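Local structure of cell division control protein 4 (Saccharomyces cerevisiae, 3V7D) at residues P112-L117 / E459-S464; V185-I190 / H197-H202; K218-G223 / W232-E237. The protein serves as the substrate-recognition subunit of an SCF E3 ubiquitin ligase, binding phosphorylated targets such as the CDK inhibitor SIC1 for ubiquitination and proteasomal degradation. The protein carries 1 engineered substitution. All blocks are in the same frame, centred on the assembly; numbering follows the deposited sequence.

In the fold
All three contacts lie in the WD40 beta-propeller that follows the F-box and helical part of the chain. Contact 1 closes the ring: the first propeller strand, 113-118, pairs with the last, 455-462. Contacts 2 and 3 are local hairpins of consecutive blades, their centres about 9 Å apart, and they touch directly. His202 NE2 of contact 2 lies 2.6 Å from Thr222 OG1 of contact 3, a probable hydrogen bond, and Phe199 CB packs 3.5 Å from Trp232 CZ3. Contact 1 stands apart, with its centre about 32 Å from that of contact 2 and about 33 Å from that of contact 3. The propeller is the substrate-recognition domain of the F-box protein.

Contact 1 (P112-L117 / E459-S464); sequences PQRTTL and EILDFS
Gln113 with Asp462 and Thr115 with Ile460 are the hydrogen-bonded pairs of an antiparallel ladder. Thr115 N donates to Ile460 O at 2.9 Å, whereas Gln113 N reaches Asp462 O at 3.2 Å. A water that accepts from Gln113 NE2 at 2.6 Å donates to the same Asp462 O, adding a second bridge.

The face shared by Arg114, Leu461, Thr116 and Glu459 carries a salt bridge. With CG anti to the backbone N (chi1 175°) and the chain extended, Arg114 grips the carboxylate side-on, NE to Glu459 OE2 at 2.9 Å and NH2 to Glu459 OE1 at 2.8 Å. The two planes stand 68° apart, and both oxygens are met from above the carboxylate plane. Thr116 OG1 donates to Glu459 OE2 from the opposite face at 2.7 Å. Arg114 NH2 also forms a salt bridge with Asp432. A leucine in place of Arg114 would probably leave the buried Glu459 carboxylate without its charged mate and freer to turn about the bond from Thr116 OG1.

Among apolar contacts, Pro112 CB sits over the Phe463 ring, 3.8 Å from its centroid, in a CH-pi contact, and Arg114 CB lies 3.7 Å from Leu461 CD2.

Strand 455-462 bonds on its other side to strand 445-452, so strand 113-118, the first of the propeller, completes the last blade, the "velcro" closure of WD40 propellers. Phe463 also stacks on Trp105 of helix 87-106.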
loop_
_atom_site.group_PDB
_atom_site.type_symbol
_atom_site.label_atom_id
_atom_site.label_comp_id
_atom_site.label_asym_id
_atom_site.label_seq_id
_atom_site.Cartn_x
_atom_site.Cartn_y
_atom_site.Cartn_z
ATOM N N PRO B 112 -15.548 13.064 8.737
ATOM C CA PRO B 112 -14.355 13.897 8.579
ATOM C C PRO B 112 -14.706 15.377 8.598
ATOM O O PRO B 112 -15.824 15.753 8.232
ATOM C CB PRO B 112 -13.849 13.507 7.183
ATOM C CG PRO B 112 -15.093 13.085 6.451
ATOM C CD PRO B 112 -15.917 12.375 7.488
ATOM N N GLN B 113 -13.764 16.207 9.033
ATOM C CA GLN B 113 -13.914 17.645 8.885
ATOM C C GLN B 113 -13.826 17.980 7.405
ATOM O O GLN B 113 -13.020 17.400 6.673
ATOM C CB GLN B 113 -12.818 18.389 9.642
ATOM C CG GLN B 113 -13.019 18.475 11.140
ATOM C CD GLN B 113 -11.781 19.002 11.837
ATOM O OE1 GLN B 113 -11.733 20.157 12.264
ATOM N NE2 GLN B 113 -10.763 18.159 11.939
ATOM N N ARG B 114 -14.649 18.924 6.968
ATOM C CA ARG B 114 -14.732 19.273 5.558
ATOM C C ARG B 114 -14.361 20.732 5.316
ATOM O O ARG B 114 -14.846 21.627 6.007
ATOM C CB ARG B 114 -16.145 18.994 5.041
ATOM C CG ARG B 114 -16.399 19.416 3.604
ATOM C CD ARG B 114 -17.767 18.927 3.151
ATOM N NE ARG B 114 -18.152 19.486 1.861
ATOM C CZ ARG B 114 -19.348 19.322 1.302
ATOM N NH1 ARG B 114 -20.285 18.616 1.920
ATOM N NH2 ARG B 114 -19.608 19.875 0.124
ATOM N N THR B 115 -13.489 20.961 4.340
ATOM C CA THR B 115 -13.147 22.308 3.900
ATOM C C THR B 115 -13.527 22.450 2.429
ATOM O O THR B 115 -13.121 21.637 1.594
ATOM C CB THR B 115 -11.638 22.578 4.041
ATOM O OG1 THR B 115 -11.195 22.190 5.347
ATOM C CG2 THR B 115 -11.331 24.054 3.814
ATOM N N THR B 116 -14.311 23.475 2.114
ATOM C CA THR B 116 -14.761 23.705 0.745
ATOM C C THR B 116 -14.147 24.992 0.202
ATOM O O THR B 116 -14.350 26.066 0.763
ATOM C CB THR B 116 -16.300 23.784 0.662
ATOM O OG1 THR B 116 -16.871 22.547 1.109
ATOM C CG2 THR B 116 -16.748 24.054 -0.772
ATOM N N LEU B 117 -13.390 24.877 -0.884
ATOM C CA LEU B 117 -12.660 26.016 -1.428
ATOM C C LEU B 117 -13.039 26.291 -2.879
ATOM O O LEU B 117 -13.386 25.372 -3.626
ATOM C CB LEU B 117 -11.151 25.774 -1.325
ATOM C CG LEU B 117 -10.587 25.548 0.080
ATOM C CD1 LEU B 117 -9.134 25.111 0.003
ATOM C CD2 LEU B 117 -10.723 26.809 0.923
ATOM N N GLU B 459 -12.875 20.082 -2.623
ATOM C CA GLU B 459 -13.277 19.578 -1.322
ATOM C C GLU B 459 -12.094 18.901 -0.643
ATOM O O GLU B 459 -11.373 18.117 -1.266
ATOM C CB GLU B 459 -14.439 18.595 -1.472
ATOM C CG GLU B 459 -15.667 19.186 -2.160
ATOM C CD GLU B 459 -16.508 20.052 -1.233
ATOM O OE1 GLU B 459 -17.578 20.526 -1.668
ATOM O OE2 GLU B 459 -16.109 20.252 -0.066
ATOM N N ILE B 460 -11.885 19.215 0.631
ATOM C CA ILE B 460 -10.840 18.570 1.415
ATOM C C ILE B 460 -11.425 17.935 2.674
ATOM O O ILE B 460 -12.008 18.619 3.516
ATOM C CB ILE B 460 -9.724 19.553 1.804
ATOM C CG1 ILE B 460 -9.139 20.224 0.559
ATOM C CG2 ILE B 460 -8.633 18.835 2.576
ATOM C CD1 ILE B 460 -8.116 21.306 0.875
ATOM N N LEU B 461 -11.261 16.621 2.791
ATOM C CA LEU B 461 -11.777 15.870 3.931
ATOM C C LEU B 461 -10.647 15.369 4.828
ATOM O O LEU B 461 -9.669 14.785 4.358
ATOM C CB LEU B 461 -12.643 14.707 3.449
ATOM C CG LEU B 461 -13.808 15.169 2.571
ATOM C CD1 LEU B 461 -14.509 13.995 1.917
ATOM C CD2 LEU B 461 -14.787 15.987 3.396
ATOM N N ASP B 462 -10.801 15.602 6.125
ATOM C CA ASP B 462 -9.755 15.334 7.106
ATOM C C ASP B 462 -10.185 14.187 8.025
ATOM O O ASP B 462 -11.143 14.329 8.777
ATOM C CB ASP B 462 -9.512 16.609 7.921
ATOM C CG ASP B 462 -8.307 16.511 8.848
ATOM O OD1 ASP B 462 -7.766 15.402 9.046
ATOM O OD2 ASP B 462 -7.909 17.565 9.394
ATOM N N PHE B 463 -9.475 13.060 7.968
ATOM C CA PHE B 463 -9.826 11.880 8.768
ATOM C C PHE B 463 -8.954 11.699 10.021
ATOM O O PHE B 463 -8.938 10.627 10.635
ATOM C CB PHE B 463 -9.795 10.602 7.917
ATOM C CG PHE B 463 -10.957 10.469 6.964
ATOM C CD1 PHE B 463 -10.928 11.085 5.720
ATOM C CD2 PHE B 463 -12.073 9.724 7.309
ATOM C CE1 PHE B 463 -11.993 10.961 4.837
ATOM C CE2 PHE B 463 -13.144 9.595 6.429
ATOM C CZ PHE B 463 -13.102 10.213 5.192
ATOM N N SER B 464 -8.232 12.745 10.405
ATOM C CA SER B 464 -7.529 12.720 11.688
ATOM C C SER B 464 -8.419 13.253 12.812
ATOM O O SER B 464 -9.538 13.681 12.554
ATOM C CB SER B 464 -6.240 13.537 11.621
ATOM O OG SER B 464 -6.510 14.928 11.582
ATOM O OXT SER B 464 -8.067 13.292 13.993
HETATM O O HOH W 1 -11.296 15.788 11.159
HETATM O O HOH W 2 -11.166 19.718 6.123
#

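Contact 2 (V185-I190 / H197-H202); sequences VRVWDI and HVFEGH. Unlike the reference sequence in segment 197-202: Glu200 (reference Lys).
Arg186 holds CG anti to its carbonyl carbon (chi1 -83°) and runs extended to NE, which brings it up alongside Val198 on one face of the strand pair. A turn at chi4 (85°) then lays the guanidinium flat against the valine, whose CG1 sits 3.9 Å above the centre of its plane, while Val198 CG2 comes within 3.5 Å of Arg186 NE. The charge itself is answered by a salt bridge from Arg186 NH1 to Asp182.

On the other face, Val187 and His197 lie side by side, CB to CB at 3.9 Å, and Val185 CB approaches Phe199 CB at 4.1 Å. The two strands, 185-189 and 194-199, are the third and fourth of a propeller blade. The third strand ends in the Trp188-Asp189 pair that gives WD repeats their name, and the fourth leads to Gly201-His202, the GH dipeptide with which the WD 3 repeat begins. Phe199 N donates to Val185 O at 2.7 Å, nearly straight (169°). Val187 N to His197 O follows at 2.9 Å, but the return bond, His197 N to Val187 O, is weak at 3.4 Å. Beyond the strand, the His202 ring turns an edge to Val185, CD2 lying 4.2 Å from Val185 CG2, while its two nitrogens are engaged by the neighbouring hairpin of strands 218-224 and 229-233.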
loop_
_atom_site.group_PDB
_atom_site.type_symbol
_atom_site.label_atom_id
_atom_site.label_comp_id
_atom_site.label_asym_id
_atom_site.label_seq_id
_atom_site.Cartn_x
_atom_site.Cartn_y
_atom_site.Cartn_z
ATOM N N VAL B 185 4.063 22.222 -23.744
ATOM C CA VAL B 185 4.369 21.550 -22.494
ATOM C C VAL B 185 5.055 22.577 -21.604
ATOM O O VAL B 185 6.047 23.186 -22.005
ATOM C CB VAL B 185 5.311 20.358 -22.714
ATOM C CG1 VAL B 185 5.627 19.682 -21.395
ATOM C CG2 VAL B 185 4.699 19.368 -23.698
ATOM N N ARG B 186 4.522 22.786 -20.407
ATOM C CA ARG B 186 5.057 23.819 -19.528
ATOM C C ARG B 186 5.584 23.273 -18.205
ATOM O O ARG B 186 4.974 22.400 -17.587
ATOM C CB ARG B 186 4.009 24.902 -19.275
ATOM C CG ARG B 186 3.926 25.957 -20.368
ATOM C CD ARG B 186 2.841 26.970 -20.049
ATOM N NE ARG B 186 2.938 28.180 -20.862
ATOM C CZ ARG B 186 2.417 28.307 -22.077
ATOM N NH1 ARG B 186 1.767 27.293 -22.632
ATOM N NH2 ARG B 186 2.549 29.446 -22.740
ATOM N N VAL B 187 6.730 23.796 -17.785
ATOM C CA VAL B 187 7.319 23.452 -16.499
ATOM C C VAL B 187 7.111 24.626 -15.552
ATOM O O VAL B 187 7.353 25.773 -15.922
ATOM C CB VAL B 187 8.828 23.175 -16.631
ATOM C CG1 VAL B 187 9.428 22.812 -15.278
ATOM C CG2 VAL B 187 9.080 22.073 -17.651
ATOM N N TRP B 188 6.658 24.340 -14.336
ATOM C CA TRP B 188 6.350 25.393 -13.378
ATOM C C TRP B 188 7.112 25.207 -12.071
ATOM O O TRP B 188 7.403 24.082 -11.662
ATOM C CB TRP B 188 4.850 25.420 -13.073
ATOM C CG TRP B 188 3.959 25.442 -14.278
ATOM C CD1 TRP B 188 3.663 24.392 -15.095
ATOM C CD2 TRP B 188 3.221 26.563 -14.781
ATOM N NE1 TRP B 188 2.798 24.792 -16.085
ATOM C CE2 TRP B 188 2.510 26.122 -15.914
ATOM C CE3 TRP B 188 3.099 27.900 -14.390
ATOM C CZ2 TRP B 188 1.689 26.965 -16.657
ATOM C CZ3 TRP B 188 2.283 28.737 -15.131
ATOM C CH2 TRP B 188 1.588 28.266 -16.250
ATOM N N ASP B 189 7.429 26.321 -11.421
ATOM C CA ASP B 189 7.990 26.295 -10.080
ATOM C C ASP B 189 6.987 26.954 -9.141
ATOM O O ASP B 189 6.764 28.164 -9.211
ATOM C CB ASP B 189 9.329 27.040 -10.039
ATOM C CG ASP B 189 10.037 26.917 -8.694
ATOM O OD1 ASP B 189 9.398 27.128 -7.639
ATOM O OD2 ASP B 189 11.246 26.609 -8.691
ATOM N N ILE B 190 6.386 26.156 -8.264
ATOM C CA ILE B 190 5.381 26.661 -7.331
ATOM C C ILE B 190 5.944 27.737 -6.403
ATOM O O ILE B 190 5.304 28.759 -6.156
ATOM C CB ILE B 190 4.774 25.520 -6.490
ATOM C CG1 ILE B 190 3.954 24.590 -7.381
ATOM C CG2 ILE B 190 3.886 26.073 -5.388
ATOM C CD1 ILE B 190 3.334 23.422 -6.645
ATOM N N HIS B 197 9.644 27.092 -18.017
ATOM C CA HIS B 197 9.919 26.619 -19.372
ATOM C C HIS B 197 8.640 26.379 -20.169
ATOM O O HIS B 197 7.666 25.834 -19.648
ATOM C CB HIS B 197 10.738 25.321 -19.338
ATOM C CG HIS B 197 12.032 25.434 -18.592
ATOM N ND1 HIS B 197 12.098 25.467 -17.214
ATOM C CD2 HIS B 197 13.311 25.514 -19.030
ATOM C CE1 HIS B 197 13.360 25.570 -16.838
ATOM N NE2 HIS B 197 14.116 25.597 -17.920
ATOM N N VAL B 198 8.651 26.787 -21.433
ATOM C CA VAL B 198 7.578 26.441 -22.358
ATOM C C VAL B 198 8.152 25.660 -23.536
ATOM O O VAL B 198 8.891 26.212 -24.352
ATOM C CB VAL B 198 6.851 27.687 -22.887
ATOM C CG1 VAL B 198 5.740 27.283 -23.845
ATOM C CG2 VAL B 198 6.296 28.513 -21.736
ATOM N N PHE B 199 7.818 24.374 -23.618
ATOM C CA PHE B 199 8.318 23.520 -24.693
ATOM C C PHE B 199 7.288 23.362 -25.807
ATOM O O PHE B 199 6.214 22.794 -25.599
ATOM C CB PHE B 199 8.702 22.136 -24.163
ATOM C CG PHE B 199 9.822 22.151 -23.161
ATOM C CD1 PHE B 199 10.687 23.229 -23.075
ATOM C CD2 PHE B 199 10.008 21.076 -22.302
ATOM C CE1 PHE B 199 11.717 23.238 -22.153
ATOM C CE2 PHE B 199 11.033 21.079 -21.377
ATOM C CZ PHE B 199 11.891 22.162 -21.303
ATOM N N GLU B 200 7.622 23.862 -26.992
ATOM C CA GLU B 200 6.760 23.683 -28.150
ATOM C C GLU B 200 7.311 22.553 -29.009
ATOM O O GLU B 200 8.478 22.180 -28.882
ATOM C CB GLU B 200 6.645 24.984 -28.953
ATOM C CG GLU B 200 6.066 26.147 -28.151
ATOM C CD GLU B 200 5.815 27.388 -28.991
ATOM O OE1 GLU B 200 5.828 27.284 -30.236
ATOM O OE2 GLU B 200 5.602 28.470 -28.405
ATOM N N GLY B 201 6.469 21.999 -29.873
ATOM C CA GLY B 201 6.881 20.893 -30.716
ATOM C C GLY B 201 5.707 20.052 -31.171
ATOM O O GLY B 201 5.621 19.677 -32.341
ATOM N N HIS B 202 4.805 19.745 -30.241
ATOM C CA HIS B 202 3.586 19.017 -30.572
ATOM C C HIS B 202 2.753 19.808 -31.574
ATOM O O HIS B 202 2.660 21.032 -31.491
ATOM C CB HIS B 202 2.760 18.727 -29.315
ATOM C CG HIS B 202 3.219 17.523 -28.552
ATOM N ND1 HIS B 202 3.204 16.253 -29.087
ATOM C CD2 HIS B 202 3.697 17.393 -27.292
ATOM C CE1 HIS B 202 3.656 15.395 -28.192
ATOM N NE2 HIS B 202 3.963 16.061 -27.093
#

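Contact 3 (K218-G223 / W232-E237); sequences KYIVTG and WKLPKE
The hairpin of strands 218-224 and 229-233, the second and third strands of the blade holding the WD 3 repeat, brings the side chains of Thr222 and Trp232 together at about a right angle. Thr222 OG1 lies between the backbone N and the carbonyl carbon (chi1 60°), a crowded position that aims it at the indole. Trp232 NE1 donates to it at 3.2 Å, almost straight (174°) and in the ring plane. The same indole edge comes close to the partner backbone, with Trp232 CD1 3.3 Å from Ile220 O.

Thr222 and Trp232 form half of the structural tetrad known from WD40 repeats: His202 NE2 bonds to Thr222 OG1, and His202 ND1 to Asp226. The buried hydroxyl is thus held by two ring nitrogens, and the relay ties the tryptophan to the loop before the blade's first strand.

Trp232 N donates to Ile220 O at 2.7 Å, and Leu234 N, just past the strand, still reaches Lys218 O at 2.9 Å. The Leu234 and Lys218 side chains lie side by side, Leu234 CD2 3.8 Å from Lys218 CD, while Leu234 CD1 meets Ile220 CD1 at 3.9 Å. On the face opposite Ile220 and Trp232, Lys233 CG packs beside Tyr219 CE2 at 3.8 Å; Lys233 NZ bonds to Pro260 O.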
loop_
_atom_site.group_PDB
_atom_site.type_symbol
_atom_site.label_atom_id
_atom_site.label_comp_id
_atom_site.label_asym_id
_atom_site.label_seq_id
_atom_site.Cartn_x
_atom_site.Cartn_y
_atom_site.Cartn_z
ATOM N N LYS B 218 15.585 12.866 -14.644
ATOM C CA LYS B 218 14.146 12.872 -14.889
ATOM C C LYS B 218 13.809 13.290 -16.320
ATOM O O LYS B 218 14.353 14.266 -16.844
ATOM C CB LYS B 218 13.422 13.757 -13.871
ATOM C CG LYS B 218 13.525 13.256 -12.434
ATOM C CD LYS B 218 12.476 13.906 -11.544
ATOM C CE LYS B 218 12.557 13.397 -10.112
ATOM N NZ LYS B 218 11.319 13.711 -9.338
ATOM N N TYR B 219 12.920 12.526 -16.947
ATOM C CA TYR B 219 12.464 12.808 -18.301
ATOM C C TYR B 219 10.959 13.055 -18.318
ATOM O O TYR B 219 10.209 12.424 -17.572
ATOM C CB TYR B 219 12.787 11.638 -19.236
ATOM C CG TYR B 219 14.261 11.324 -19.379
ATOM C CD1 TYR B 219 14.900 10.477 -18.483
ATOM C CD2 TYR B 219 15.011 11.867 -20.420
ATOM C CE1 TYR B 219 16.244 10.184 -18.611
ATOM C CE2 TYR B 219 16.358 11.578 -20.556
ATOM C CZ TYR B 219 16.970 10.737 -19.648
ATOM O OH TYR B 219 18.309 10.442 -19.772
ATOM N N ILE B 220 10.518 13.966 -19.176
ATOM C CA ILE B 220 9.094 14.161 -19.404
ATOM C C ILE B 220 8.683 13.444 -20.685
ATOM O O ILE B 220 9.369 13.537 -21.702
ATOM C CB ILE B 220 8.744 15.649 -19.550
ATOM C CG1 ILE B 220 9.345 16.459 -18.402
ATOM C CG2 ILE B 220 7.240 15.838 -19.616
ATOM C CD1 ILE B 220 9.189 17.956 -18.582
ATOM N N VAL B 221 7.569 12.723 -20.630
ATOM C CA VAL B 221 7.022 12.049 -21.802
ATOM C C VAL B 221 5.590 12.518 -22.017
ATOM O O VAL B 221 4.749 12.368 -21.134
ATOM C CB VAL B 221 7.022 10.522 -21.623
ATOM C CG1 VAL B 221 6.668 9.833 -22.935
ATOM C CG2 VAL B 221 8.373 10.051 -21.120
ATOM N N THR B 222 5.313 13.085 -23.186
ATOM C CA THR B 222 4.007 13.688 -23.439
ATOM C C THR B 222 3.307 13.087 -24.650
ATOM O O THR B 222 3.840 13.105 -25.758
ATOM C CB THR B 222 4.117 15.221 -23.632
ATOM O OG1 THR B 222 4.976 15.508 -24.745
ATOM C CG2 THR B 222 4.678 15.878 -22.382
ATOM N N GLY B 223 2.105 12.563 -24.432
ATOM C CA GLY B 223 1.291 12.038 -25.513
ATOM C C GLY B 223 0.353 13.105 -26.048
ATOM O O GLY B 223 -0.172 13.920 -25.287
ATOM N N TRP B 232 11.290 14.709 -23.242
ATOM C CA TRP B 232 12.072 15.870 -22.837
ATOM C C TRP B 232 12.765 15.620 -21.504
ATOM O O TRP B 232 12.234 14.916 -20.645
ATOM C CB TRP B 232 11.199 17.124 -22.700
ATOM C CG TRP B 232 9.952 17.152 -23.522
ATOM C CD1 TRP B 232 8.823 16.406 -23.333
ATOM C CD2 TRP B 232 9.683 18.009 -24.632
ATOM N NE1 TRP B 232 7.877 16.731 -24.277
ATOM C CE2 TRP B 232 8.384 17.719 -25.089
ATOM C CE3 TRP B 232 10.422 18.992 -25.300
ATOM C CZ2 TRP B 232 7.804 18.371 -26.174
ATOM C CZ3 TRP B 232 9.849 19.640 -26.382
ATOM C CH2 TRP B 232 8.555 19.326 -26.808
ATOM N N LYS B 233 13.949 16.200 -21.332
ATOM C CA LYS B 233 14.604 16.199 -20.032
ATOM C C LYS B 233 13.954 17.250 -19.140
ATOM O O LYS B 233 13.640 18.346 -19.599
ATOM C CB LYS B 233 16.102 16.476 -20.173
ATOM C CG LYS B 233 16.874 15.349 -20.843
ATOM C CD LYS B 233 18.361 15.643 -20.901
ATOM C CE LYS B 233 18.655 16.799 -21.838
ATOM N NZ LYS B 233 18.357 16.455 -23.256
ATOM N N LEU B 234 13.733 16.903 -17.873
ATOM C CA LEU B 234 13.215 17.858 -16.897
ATOM C C LEU B 234 14.355 18.742 -16.405
ATOM O O LEU B 234 15.330 18.244 -15.845
ATOM C CB LEU B 234 12.574 17.130 -15.712
ATOM C CG LEU B 234 12.001 18.014 -14.599
ATOM C CD1 LEU B 234 10.767 18.767 -15.078
ATOM C CD2 LEU B 234 11.686 17.192 -13.355
ATOM N N PRO B 235 14.240 20.059 -16.629
ATOM C CA PRO B 235 15.271 21.031 -16.242
ATOM C C PRO B 235 15.575 21.018 -14.743
ATOM O O PRO B 235 14.669 20.859 -13.922
ATOM C CB PRO B 235 14.650 22.370 -16.646
ATOM C CG PRO B 235 13.709 22.024 -17.753
ATOM C CD PRO B 235 13.140 20.689 -17.378
ATOM N N LYS B 236 16.850 21.185 -14.404
ATOM C CA LYS B 236 17.297 21.197 -13.014
ATOM C C LYS B 236 17.089 22.561 -12.358
ATOM O O LYS B 236 16.921 23.570 -13.044
ATOM C CB LYS B 236 18.770 20.782 -12.921
ATOM C CG LYS B 236 19.515 20.768 -14.257
ATOM C CD LYS B 236 19.894 22.170 -14.730
ATOM C CE LYS B 236 20.564 22.131 -16.098
ATOM N NZ LYS B 236 19.672 21.532 -17.131
ATOM N N GLU B 237 17.098 22.584 -11.026
ATOM C CA GLU B 237 16.897 23.822 -10.273
ATOM C C GLU B 237 18.140 24.714 -10.282
ATOM O O GLU B 237 19.259 24.236 -10.474
ATOM C CB GLU B 237 16.464 23.522 -8.833
ATOM C CG GLU B 237 15.108 22.838 -8.708
ATOM C CD GLU B 237 15.218 21.332 -8.541
ATOM O OE1 GLU B 237 16.354 20.809 -8.538
ATOM O OE2 GLU B 237 14.168 20.669 -8.410
#